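Local coordinates for protein anopheles gambiae adenosine kinase (Anopheles gambiae, PDB 3LOO) that catalyses the ATP-dependent phosphorylation of adenosine to AMP, as an adenosine kinase of the pfkB carbohydrate kinase family, at residues D23-G28 and P97-F102; G81-S86 and F179-G184; F208-S213 and P230-L235. All coordinates share one frame; numbering follows the deposited sequence.

Contact 1 of 3, residues D23-G28 and P97-F102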
loop_
_atom_site.group_PDB
_atom_site.type_symbol
_atom_site.label_atom_id
_atom_site.label_comp_id
_atom_site.label_asym_id
_atom_site.label_seq_id
_atom_site.Cartn_x
_atom_site.Cartn_y
_atom_site.Cartn_z
ATOM N N ASP A 23 -14.264 2.331 16.673
ATOM C CA ASP A 23 -14.171 1.358 15.600
ATOM C C ASP A 23 -14.374 2.042 14.231
ATOM O O ASP A 23 -15.149 2.989 14.080
ATOM C CB ASP A 23 -15.202 0.227 15.743
ATOM C CG ASP A 23 -14.986 -0.659 16.989
ATOM O OD1 ASP A 23 -13.959 -0.569 17.675
ATOM O OD2 ASP A 23 -15.897 -1.445 17.264
ATOM N N GLY A 24 -13.674 1.546 13.229
ATOM C CA GLY A 24 -13.944 1.967 11.860
ATOM C C GLY A 24 -13.579 3.411 11.532
ATOM O O GLY A 24 -14.191 4.010 10.671
ATOM N N MET A 25 -12.555 3.968 12.165
ATOM C CA MET A 25 -12.120 5.310 11.760
ATOM C C MET A 25 -11.444 5.353 10.358
ATOM O O MET A 25 -11.518 6.373 9.648
ATOM C CB MET A 25 -11.176 5.900 12.798
ATOM C CG MET A 25 -11.794 5.914 14.215
ATOM S SD MET A 25 -10.700 6.665 15.376
ATOM C CE MET A 25 -9.394 5.534 15.609
ATOM N N LEU A 26 -10.770 4.251 9.994
ATOM C CA LEU A 26 -9.951 4.190 8.784
ATOM C C LEU A 26 -10.518 3.082 7.906
ATOM O O LEU A 26 -10.739 1.978 8.391
ATOM C CB LEU A 26 -8.512 3.860 9.181
ATOM C CG LEU A 26 -7.547 3.450 8.059
ATOM C CD1 LEU A 26 -7.398 4.573 7.007
ATOM C CD2 LEU A 26 -6.184 3.104 8.662
ATOM N N VAL A 27 -10.829 3.379 6.644
ATOM C CA VAL A 27 -11.071 2.302 5.696
ATOM C C VAL A 27 -10.002 2.266 4.612
ATOM O O VAL A 27 -9.605 3.306 4.102
ATOM C CB VAL A 27 -12.525 2.129 5.147
ATOM C CG1 VAL A 27 -13.551 2.960 5.828
ATOM C CG2 VAL A 27 -12.611 2.130 3.585
ATOM N N GLY A 28 -9.522 1.051 4.342
ATOM C CA GLY A 28 -8.538 0.777 3.312
ATOM C C GLY A 28 -9.143 -0.117 2.257
ATOM O O GLY A 28 -9.862 -1.044 2.572
ATOM N N PRO A 97 -8.357 -3.115 18.527
ATOM C CA PRO A 97 -8.936 -3.827 17.409
ATOM C C PRO A 97 -10.117 -3.088 16.784
ATOM O O PRO A 97 -10.853 -2.347 17.478
ATOM C CB PRO A 97 -9.377 -5.177 18.032
ATOM C CG PRO A 97 -8.410 -5.403 19.181
ATOM C CD PRO A 97 -8.237 -3.980 19.730
ATOM N N ARG A 98 -10.271 -3.283 15.477
ATOM C CA ARG A 98 -11.427 -2.772 14.700
ATOM C C ARG A 98 -11.365 -1.301 14.386
ATOM O O ARG A 98 -12.301 -0.763 13.787
ATOM C CB ARG A 98 -12.777 -3.129 15.378
ATOM C CG ARG A 98 -13.105 -4.626 15.419
ATOM C CD ARG A 98 -14.402 -4.862 16.254
ATOM N NE ARG A 98 -15.477 -3.939 15.850
ATOM C CZ ARG A 98 -16.414 -4.196 14.945
ATOM N NH1 ARG A 98 -16.423 -5.352 14.313
ATOM N NH2 ARG A 98 -17.362 -3.287 14.680
ATOM N N THR A 99 -10.272 -0.647 14.770
ATOM C CA THR A 99 -10.062 0.759 14.457
ATOM C C THR A 99 -9.927 0.940 12.910
ATOM O O THR A 99 -10.363 1.958 12.369
ATOM C CB THR A 99 -8.865 1.377 15.222
ATOM O OG1 THR A 99 -9.026 1.145 16.628
ATOM C CG2 THR A 99 -8.807 2.882 15.031
ATOM N N ALA A 100 -9.337 -0.057 12.232
ATOM C CA ALA A 100 -9.235 -0.046 10.757
ATOM C C ALA A 100 -10.056 -1.162 10.119
ATOM O O ALA A 100 -10.111 -2.298 10.640
ATOM C CB ALA A 100 -7.764 -0.110 10.300
ATOM N N ILE A 101 -10.728 -0.818 9.020
ATOM C CA ILE A 101 -11.506 -1.752 8.230
ATOM C C ILE A 101 -10.811 -1.978 6.854
ATOM O O ILE A 101 -10.402 -1.007 6.220
ATOM C CB ILE A 101 -12.914 -1.194 7.965
ATOM C CG1 ILE A 101 -13.695 -1.049 9.301
ATOM C CG2 ILE A 101 -13.682 -2.123 7.035
ATOM C CD1 ILE A 101 -14.910 -0.162 9.132
ATOM N N PHE A 102 -10.663 -3.239 6.438
ATOM C CA PHE A 102 -10.076 -3.558 5.130
ATOM C C PHE A 102 -11.125 -4.122 4.155
ATOM O O PHE A 102 -11.830 -5.077 4.488
ATOM C CB PHE A 102 -8.861 -4.524 5.263
ATOM C CG PHE A 102 -8.238 -4.909 3.899
ATOM C CD1 PHE A 102 -7.414 -4.023 3.229
ATOM C CD2 PHE A 102 -8.515 -6.107 3.316
ATOM C CE1 PHE A 102 -6.868 -4.327 1.966
ATOM C CE2 PHE A 102 -7.967 -6.438 2.026
ATOM C CZ PHE A 102 -7.141 -5.531 1.365
#
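Asp23 and Arg98 meet at the mouth of a parallel strand pair, where Arg98 NE donates to Asp23 OD2 at 2.9 Å in a nearly straight salt bridge. The carboxylate oxygen lies in the guanidinium plane, yet the nitrogen reaches it from above the carboxylate, and the two planes stand 67° apart. The arginine chain bends at chi3 (48°), with NE closest to the acid and Arg98 NH2 3.5 Å from Asp23 OD2. The other oxygen, Asp23 OD1, forms a salt bridge with Arg96, so two arginines share this carboxylate.

Just inside this ion pair, Gly24 N bonds to Arg98 O at 2.7 Å. Gly24 has positive phi, and the CD1 methyl of Ile101 packs 3.6 Å from Gly24 CA, on bare backbone. A weak bond from Leu26 N to Thr99 O leads into the regular ladder, in which Ile101 N donates to Leu26 O at 2.9 Å and Gly28 N to Ile101 O at 2.9 Å. The bridges are Leu26-Ala100, Val27-Ile101 and Gly28-Phe102; the side chains of Leu26, Ala100 and Phe102 lie on one face of the sheet, those of Val27 and Ile101 on the other. On the first face Leu26 CD2 touches Ala100 CB at 3.9 Å.

Strands 26-29 and 100-107 are neighbours in the large sheet of this Rossmann-like kinase fold. Helix 82-94 packs on Thr99 and Ala100, while helix 315-328 covers Leu26 and Met25. Strand 179-183 continues the sheet beyond Val27, and strand 125-131 borders Ile101 and Phe102.

Contact 2 of 3, residues G81-S86 and F179-G184. With B4P (bis(adenosine)-5'-tetraphosphate), chain D.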
loop_
_atom_site.group_PDB
_atom_site.type_symbol
_atom_site.label_atom_id
_atom_site.label_comp_id
_atom_site.label_asym_id
_atom_site.label_seq_id
_atom_site.Cartn_x
_atom_site.Cartn_y
_atom_site.Cartn_z
ATOM N N GLY A 81 -0.081 -8.046 0.392
ATOM C CA GLY A 81 -0.933 -6.986 -0.129
ATOM C C GLY A 81 -0.576 -5.674 0.583
ATOM O O GLY A 81 -0.506 -5.597 1.829
ATOM N N SER A 82 -0.293 -4.660 -0.218
ATOM C CA SER A 82 0.199 -3.375 0.284
ATOM C C SER A 82 -0.702 -2.740 1.382
ATOM O O SER A 82 -0.247 -2.491 2.483
ATOM C CB SER A 82 0.345 -2.407 -0.890
ATOM O OG SER A 82 0.874 -1.177 -0.440
ATOM N N VAL A 83 -1.958 -2.470 1.057
ATOM C CA VAL A 83 -2.866 -1.782 1.968
ATOM C C VAL A 83 -3.151 -2.673 3.185
ATOM O O VAL A 83 -3.181 -2.192 4.313
ATOM C CB VAL A 83 -4.238 -1.405 1.262
ATOM C CG1 VAL A 83 -5.246 -0.822 2.302
ATOM C CG2 VAL A 83 -3.992 -0.433 0.130
ATOM N N GLN A 84 -3.353 -3.975 2.953
ATOM C CA GLN A 84 -3.479 -4.915 4.056
ATOM C C GLN A 84 -2.312 -4.861 5.051
ATOM O O GLN A 84 -2.548 -4.790 6.273
ATOM C CB GLN A 84 -3.716 -6.350 3.563
ATOM C CG GLN A 84 -4.260 -7.232 4.691
ATOM C CD GLN A 84 -4.880 -8.538 4.201
ATOM O OE1 GLN A 84 -5.940 -8.918 4.674
ATOM N NE2 GLN A 84 -4.184 -9.261 3.295
ATOM N N ASN A 85 -1.082 -4.890 4.533
ATOM C CA ASN A 85 0.123 -4.770 5.347
ATOM C C ASN A 85 0.098 -3.482 6.188
ATOM O O ASN A 85 0.414 -3.504 7.369
ATOM C CB ASN A 85 1.388 -4.638 4.480
ATOM C CG ASN A 85 1.860 -5.950 3.851
ATOM O OD1 ASN A 85 1.508 -7.049 4.280
ATOM N ND2 ASN A 85 2.657 -5.812 2.783
ATOM N N SER A 86 -0.225 -2.357 5.537
ATOM C CA SER A 86 -0.239 -1.063 6.206
ATOM C C SER A 86 -1.274 -1.028 7.351
ATOM O O SER A 86 -0.991 -0.546 8.447
ATOM C CB SER A 86 -0.484 0.053 5.180
ATOM O OG SER A 86 0.677 0.285 4.374
ATOM N N PHE A 179 -11.224 8.511 7.585
ATOM C CA PHE A 179 -9.954 8.458 6.813
ATOM C C PHE A 179 -10.047 7.305 5.811
ATOM O O PHE A 179 -10.582 6.220 6.143
ATOM C CB PHE A 179 -8.747 8.159 7.717
ATOM C CG PHE A 179 -8.546 9.160 8.834
ATOM C CD1 PHE A 179 -7.801 10.328 8.624
ATOM C CD2 PHE A 179 -9.094 8.919 10.105
ATOM C CE1 PHE A 179 -7.637 11.256 9.656
ATOM C CE2 PHE A 179 -8.922 9.824 11.141
ATOM C CZ PHE A 179 -8.195 11.003 10.919
ATOM N N PHE A 180 -9.487 7.514 4.615
ATOM C CA PHE A 180 -9.543 6.516 3.544
ATOM C C PHE A 180 -8.156 6.368 2.951
ATOM O O PHE A 180 -7.444 7.369 2.760
ATOM C CB PHE A 180 -10.545 6.908 2.438
ATOM C CG PHE A 180 -11.965 7.011 2.912
ATOM C CD1 PHE A 180 -12.776 5.887 2.973
ATOM C CD2 PHE A 180 -12.482 8.244 3.334
ATOM C CE1 PHE A 180 -14.100 5.972 3.404
ATOM C CE2 PHE A 180 -13.812 8.361 3.800
ATOM C CZ PHE A 180 -14.627 7.214 3.844
ATOM N N TYR A 181 -7.773 5.119 2.690
ATOM C CA TYR A 181 -6.458 4.814 2.133
ATOM C C TYR A 181 -6.615 3.775 1.033
ATOM O O TYR A 181 -7.218 2.714 1.251
ATOM C CB TYR A 181 -5.476 4.338 3.206
ATOM C CG TYR A 181 -4.108 4.016 2.669
ATOM C CD1 TYR A 181 -3.383 4.959 1.908
ATOM C CD2 TYR A 181 -3.528 2.755 2.889
ATOM C CE1 TYR A 181 -2.097 4.646 1.384
ATOM C CE2 TYR A 181 -2.281 2.428 2.377
ATOM C CZ TYR A 181 -1.559 3.382 1.629
ATOM O OH TYR A 181 -0.314 3.068 1.144
ATOM N N VAL A 182 -6.045 4.064 -0.138
ATOM C CA VAL A 182 -6.125 3.162 -1.283
ATOM C C VAL A 182 -4.747 3.060 -1.926
ATOM O O VAL A 182 -4.023 4.033 -1.949
ATOM C CB VAL A 182 -7.154 3.641 -2.315
ATOM C CG1 VAL A 182 -7.260 2.650 -3.477
ATOM C CG2 VAL A 182 -8.573 3.763 -1.682
ATOM N N SER A 183 -4.365 1.889 -2.422
ATOM C CA SER A 183 -3.051 1.778 -3.111
ATOM C C SER A 183 -3.262 2.039 -4.600
ATOM O O SER A 183 -4.356 1.806 -5.121
ATOM C CB SER A 183 -2.456 0.383 -2.945
ATOM O OG SER A 183 -3.384 -0.577 -3.439
ATOM N N GLY A 184 -2.224 2.498 -5.292
ATOM C CA GLY A 184 -2.280 2.490 -6.772
ATOM C C GLY A 184 -2.489 1.084 -7.343
ATOM O O GLY A 184 -3.136 0.921 -8.386
HETATM P PA B4P D . 8.123 -4.114 -1.049
HETATM O O1A B4P D . 8.835 -5.036 -0.071
HETATM O O2A B4P D . 8.530 -4.196 -2.519
HETATM O O3A B4P D . 8.537 -2.625 -0.615
HETATM P PB B4P D . 7.440 -1.538 -0.221
HETATM O O1B B4P D . 6.758 -1.886 1.105
HETATM O O2B B4P D . 6.599 -1.097 -1.407
HETATM O O3B B4P D . 8.743 -0.550 0.084
HETATM P PG B4P D . 9.102 0.857 -0.612
HETATM O O1G B4P D . 10.045 0.698 -1.756
HETATM O O2G B4P D . 7.782 1.519 -0.954
HETATM O O3G B4P D . 9.797 1.705 0.554
HETATM P PD B4P D . 11.327 2.173 0.755
HETATM O O1D B4P D . 12.210 1.069 0.302
HETATM O O2D B4P D . 11.558 3.577 0.272
HETATM O O5E B4P D . 6.512 -4.244 -0.880
HETATM C C5E B4P D . 6.115 -5.590 -0.738
HETATM C C4E B4P D . 4.630 -5.807 -0.765
HETATM O O4E B4P D . 4.019 -5.347 -1.971
HETATM C C3E B4P D . 4.383 -7.290 -0.759
HETATM O O3E B4P D . 3.950 -7.589 0.583
HETATM C C2E B4P D . 3.246 -7.506 -1.752
HETATM O O2E B4P D . 2.139 -8.266 -1.251
HETATM C C1E B4P D . 2.835 -6.077 -2.155
HETATM N N9A B4P D . 2.436 -6.054 -3.574
HETATM C C8A B4P D . 3.210 -6.279 -4.676
HETATM N N7A B4P D . 2.414 -6.166 -5.780
HETATM C C5A B4P D . 1.134 -5.905 -5.381
HETATM C C6A B4P D . -0.089 -5.682 -6.036
HETATM N N6A B4P D . -0.230 -5.745 -7.396
HETATM N N1A B4P D . -1.198 -5.447 -5.290
HETATM C C2A B4P D . -1.133 -5.371 -3.937
HETATM N N3A B4P D . 0.027 -5.567 -3.290
HETATM C C4A B4P D . 1.165 -5.823 -3.986
HETATM O O5F B4P D . 11.361 2.152 2.358
HETATM C C5F B4P D . 10.326 2.735 3.142
HETATM C C4F B4P D . 10.915 2.964 4.533
HETATM O O4F B4P D . 11.585 1.793 5.033
HETATM C C3F B4P D . 12.025 3.999 4.491
HETATM O O3F B4P D . 11.460 5.304 4.473
HETATM C C2F B4P D . 12.804 3.685 5.754
HETATM O O2F B4P D . 12.175 4.293 6.899
HETATM C C1F B4P D . 12.727 2.148 5.822
HETATM N N9B B4P D . 13.954 1.610 5.153
HETATM C C8B B4P D . 14.020 1.109 3.903
HETATM N N7B B4P D . 15.282 0.721 3.601
HETATM C C5B B4P D . 16.070 0.970 4.668
HETATM C C6B B4P D . 17.421 0.815 4.965
HETATM N N6B B4P D . 18.244 0.277 4.029
HETATM N N1B B4P D . 17.894 1.183 6.195
HETATM C C2B B4P D . 17.074 1.718 7.134
HETATM N N3B B4P D . 15.745 1.906 6.896
HETATM C C4B B4P D . 15.193 1.562 5.691
HETATM O O HOH W 1 0.233 0.640 1.672
#
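Val83 sets its two methyls against Tyr181 and Ser183 of the strand. CG1 lies 4.0 Å from Tyr181 CD2, approaching the ring obliquely as the two side chains slide past each other in opposite directions. CG2, anti to the carbonyl carbon of its own residue, comes within 3.5 Å of both Ser183 N and Ser183 CB and also touches Tyr181 CE2. One turn later, Ser86 CB meets the same ring at Tyr181 CE2.

No direct hydrogen bond joins the segments; a buried water does so instead. It donates to Ser82 OG (2.9 Å) and Ser86 OG (2.8 Å), and lies a short 2.5 Å from Tyr181 OH, in the plane of the ring at its edge. With chi1 of -180°, the tyrosine CG is anti to the backbone N and the phenol extends toward the helix, reaching this water. Each hydroxyl has a further partner: the Asp317 carboxylate for Ser82, the Asp317 carbonyl for Ser86, and Asn211 for Tyr181.

The first turn of the helix also faces the bound dinucleotide. Gly81, at the N-cap, donates its backbone N to ribose O2E at 2.8 Å. Ser82 N binds adenine N3A at 3.2 Å. Asn85 ND2 reaches ribose O3E at 3.1 Å and also donates to the Asp317 carboxylate, which thereby joins Asn85 to Ser82.

Helix 82-94 packs against one face of the large sheet, its first turn running 139° from strand 179-183 and its N-terminal end at one of the two adenosine moieties. Helix 315-328 packs alongside, its Val320 touching both Ser86 and Tyr181, while helix 187-203 takes the far face of the strand at Phe180 and Val182.

Contact 3 of 3, residues F208-S213 and P230-L235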
loop_
_atom_site.group_PDB
_atom_site.type_symbol
_atom_site.label_atom_id
_atom_site.label_comp_id
_atom_site.label_asym_id
_atom_site.label_seq_id
_atom_site.Cartn_x
_atom_site.Cartn_y
_atom_site.Cartn_z
ATOM N N PHE A 208 -8.551 11.558 2.077
ATOM C CA PHE A 208 -8.356 10.453 1.102
ATOM C C PHE A 208 -6.852 10.440 0.795
ATOM O O PHE A 208 -6.224 11.477 0.511
ATOM C CB PHE A 208 -9.238 10.576 -0.143
ATOM C CG PHE A 208 -9.064 9.430 -1.115
ATOM C CD1 PHE A 208 -9.831 8.296 -0.997
ATOM C CD2 PHE A 208 -8.055 9.474 -2.104
ATOM C CE1 PHE A 208 -9.654 7.220 -1.853
ATOM C CE2 PHE A 208 -7.837 8.389 -2.965
ATOM C CZ PHE A 208 -8.652 7.252 -2.827
ATOM N N MET A 209 -6.274 9.262 0.940
ATOM C CA MET A 209 -4.847 9.094 0.852
ATOM C C MET A 209 -4.591 7.905 -0.085
ATOM O O MET A 209 -5.404 6.970 -0.181
ATOM C CB MET A 209 -4.255 8.853 2.252
ATOM C CG MET A 209 -4.610 9.993 3.267
ATOM S SD MET A 209 -4.149 9.601 4.944
ATOM C CE MET A 209 -5.586 8.635 5.422
ATOM N N MET A 210 -3.458 7.938 -0.769
ATOM C CA MET A 210 -3.127 6.834 -1.674
ATOM C C MET A 210 -1.629 6.689 -1.831
ATOM O O MET A 210 -0.856 7.536 -1.413
ATOM C CB MET A 210 -3.834 6.969 -3.034
ATOM C CG MET A 210 -3.482 8.218 -3.854
ATOM S SD MET A 210 -3.809 8.033 -5.648
ATOM C CE MET A 210 -2.395 7.007 -6.119
ATOM N N ASN A 211 -1.236 5.581 -2.437
ATOM C CA ASN A 211 0.162 5.273 -2.600
ATOM C C ASN A 211 0.406 5.130 -4.100
ATOM O O ASN A 211 -0.463 4.577 -4.816
ATOM C CB ASN A 211 0.426 3.931 -1.946
ATOM C CG ASN A 211 1.849 3.749 -1.582
ATOM O OD1 ASN A 211 2.729 3.711 -2.455
ATOM N ND2 ASN A 211 2.118 3.671 -0.270
ATOM N N LEU A 212 1.591 5.535 -4.568
ATOM C CA LEU A 212 1.910 5.283 -5.973
ATOM C C LEU A 212 2.088 3.808 -6.264
ATOM O O LEU A 212 1.866 3.379 -7.397
ATOM C CB LEU A 212 3.084 6.122 -6.460
ATOM C CG LEU A 212 2.854 7.629 -6.550
ATOM C CD1 LEU A 212 4.194 8.326 -6.790
ATOM C CD2 LEU A 212 1.745 7.968 -7.645
ATOM N N SER A 213 2.494 3.048 -5.242
ATOM C CA SER A 213 2.624 1.571 -5.264
ATOM C C SER A 213 3.774 0.964 -6.077
ATOM O O SER A 213 4.510 0.114 -5.567
ATOM C CB SER A 213 1.305 0.909 -5.661
ATOM O OG SER A 213 0.323 1.125 -4.654
ATOM N N PRO A 230 -7.185 15.356 -7.781
ATOM C CA PRO A 230 -7.808 16.499 -7.078
ATOM C C PRO A 230 -8.342 16.122 -5.693
ATOM O O PRO A 230 -8.471 16.956 -4.815
ATOM C CB PRO A 230 -8.995 16.874 -8.013
ATOM C CG PRO A 230 -8.427 16.507 -9.445
ATOM C CD PRO A 230 -7.786 15.151 -9.127
ATOM N N TYR A 231 -8.653 14.842 -5.510
ATOM C CA TYR A 231 -9.268 14.358 -4.287
ATOM C C TYR A 231 -8.257 13.703 -3.381
ATOM O O TYR A 231 -8.619 13.142 -2.348
ATOM C CB TYR A 231 -10.347 13.350 -4.632
ATOM C CG TYR A 231 -11.265 13.824 -5.719
ATOM C CD1 TYR A 231 -12.301 14.737 -5.450
ATOM C CD2 TYR A 231 -11.069 13.420 -7.041
ATOM C CE1 TYR A 231 -13.150 15.190 -6.469
ATOM C CE2 TYR A 231 -11.889 13.891 -8.073
ATOM C CZ TYR A 231 -12.925 14.766 -7.777
ATOM O OH TYR A 231 -13.762 15.180 -8.793
ATOM N N VAL A 232 -6.996 13.760 -3.752
ATOM C CA VAL A 232 -5.942 13.160 -2.907
ATOM C C VAL A 232 -5.390 14.160 -1.920
ATOM O O VAL A 232 -4.819 15.171 -2.330
ATOM C CB VAL A 232 -4.836 12.524 -3.761
ATOM C CG1 VAL A 232 -3.664 12.105 -2.907
ATOM C CG2 VAL A 232 -5.432 11.293 -4.513
ATOM N N ASP A 233 -5.558 13.884 -0.607
ATOM C CA ASP A 233 -5.012 14.746 0.453
ATOM C C ASP A 233 -3.570 14.416 0.784
ATOM O O ASP A 233 -2.808 15.300 1.157
ATOM C CB ASP A 233 -5.859 14.654 1.746
ATOM C CG ASP A 233 -7.254 15.169 1.539
ATOM O OD1 ASP A 233 -8.176 14.343 1.418
ATOM O OD2 ASP A 233 -7.397 16.400 1.404
ATOM N N VAL A 234 -3.233 13.132 0.738
ATOM C CA VAL A 234 -1.859 12.646 1.018
ATOM C C VAL A 234 -1.492 11.600 -0.056
ATOM O O VAL A 234 -2.227 10.629 -0.285
ATOM C CB VAL A 234 -1.683 12.008 2.442
ATOM C CG1 VAL A 234 -0.210 11.708 2.721
ATOM C CG2 VAL A 234 -2.240 12.912 3.614
ATOM N N LEU A 235 -0.336 11.806 -0.701
ATOM C CA LEU A 235 0.220 10.836 -1.635
ATOM C C LEU A 235 1.572 10.317 -1.077
ATOM O O LEU A 235 2.456 11.109 -0.784
ATOM C CB LEU A 235 0.448 11.488 -2.992
ATOM C CG LEU A 235 1.147 10.605 -4.047
ATOM C CD1 LEU A 235 0.342 9.341 -4.284
ATOM C CD2 LEU A 235 1.445 11.349 -5.402
#
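This contact is a short parallel strand pairing in the large sheet, joining strand 207-211 to the start of its parallel neighbour 234-238, a beta-alpha-beta crossover through helices 216-220 and 222-228. Met209 pairs with Val234 and Met210 with Leu235, and Met210 N donates to Val234 O at 3.0 Å.

At the entry to the pair, Asp233 holds Phe208 through both backbone polar atoms. Phe208 N gives a nearly straight bond, 169° at the hydrogen, to the anti lone pair of Asp233 OD1 at 2.9 Å. Phe208 O in turn accepts from Asp233 N at 2.7 Å and, weakly, from Val234 N. The carboxylate therefore stands in where a backbone carbonyl would normally continue the ladder.

Apolar chains line both faces. Met209 CG runs beside Val234 CB at 3.6 Å, the two chains pointing the same way. On the opposite face the Met210 side chain, with CG placed between its backbone N and carbonyl carbon (chi1 62°), crosses that of Val232 at about a right angle, Met210 CG lying 3.7 Å from Val232 CG2. That same methyl sits at the edge of the Phe208 ring, near its plane, and so touches both Phe208 and Met210. Leu235 CD1 reaches past Met210 to Leu212 CG at 3.8 Å.

Beyond the paired residues, Asn211 OD1 accepts from Ser213 N at 2.9 Å, an Asx turn that closes the strand. The Asn211 side chain lies about 4 Å from the bound magnesium ion.

Asp233 OD2 forms a salt bridge with Lys268, so the buried carboxylate is shared between a backbone amide and a cation. Such surroundings would be expected to favour its charged form.

Overall arrangement
From the N terminus, strand 26-29 enters the large sheet first and is joined by strand 100-107, which closes contact 1 after an excursion through three strands of the smaller sheet and helix 82-94. That helix opens contact 2 before contact 1 has closed, and strand 179-183 completes it, so the two contacts cross along the chain. Contact 3 follows in series, a local closure over two short helices. All three reach one sheet: strand 179-183 lies between 26-29 and 207-211, with Val27 bonded to Phe179 and Tyr181 on one border, and Phe180 to Met209 on the other. Contacts 2 and 3 also meet near the ligand, through Gly184 and Asn211.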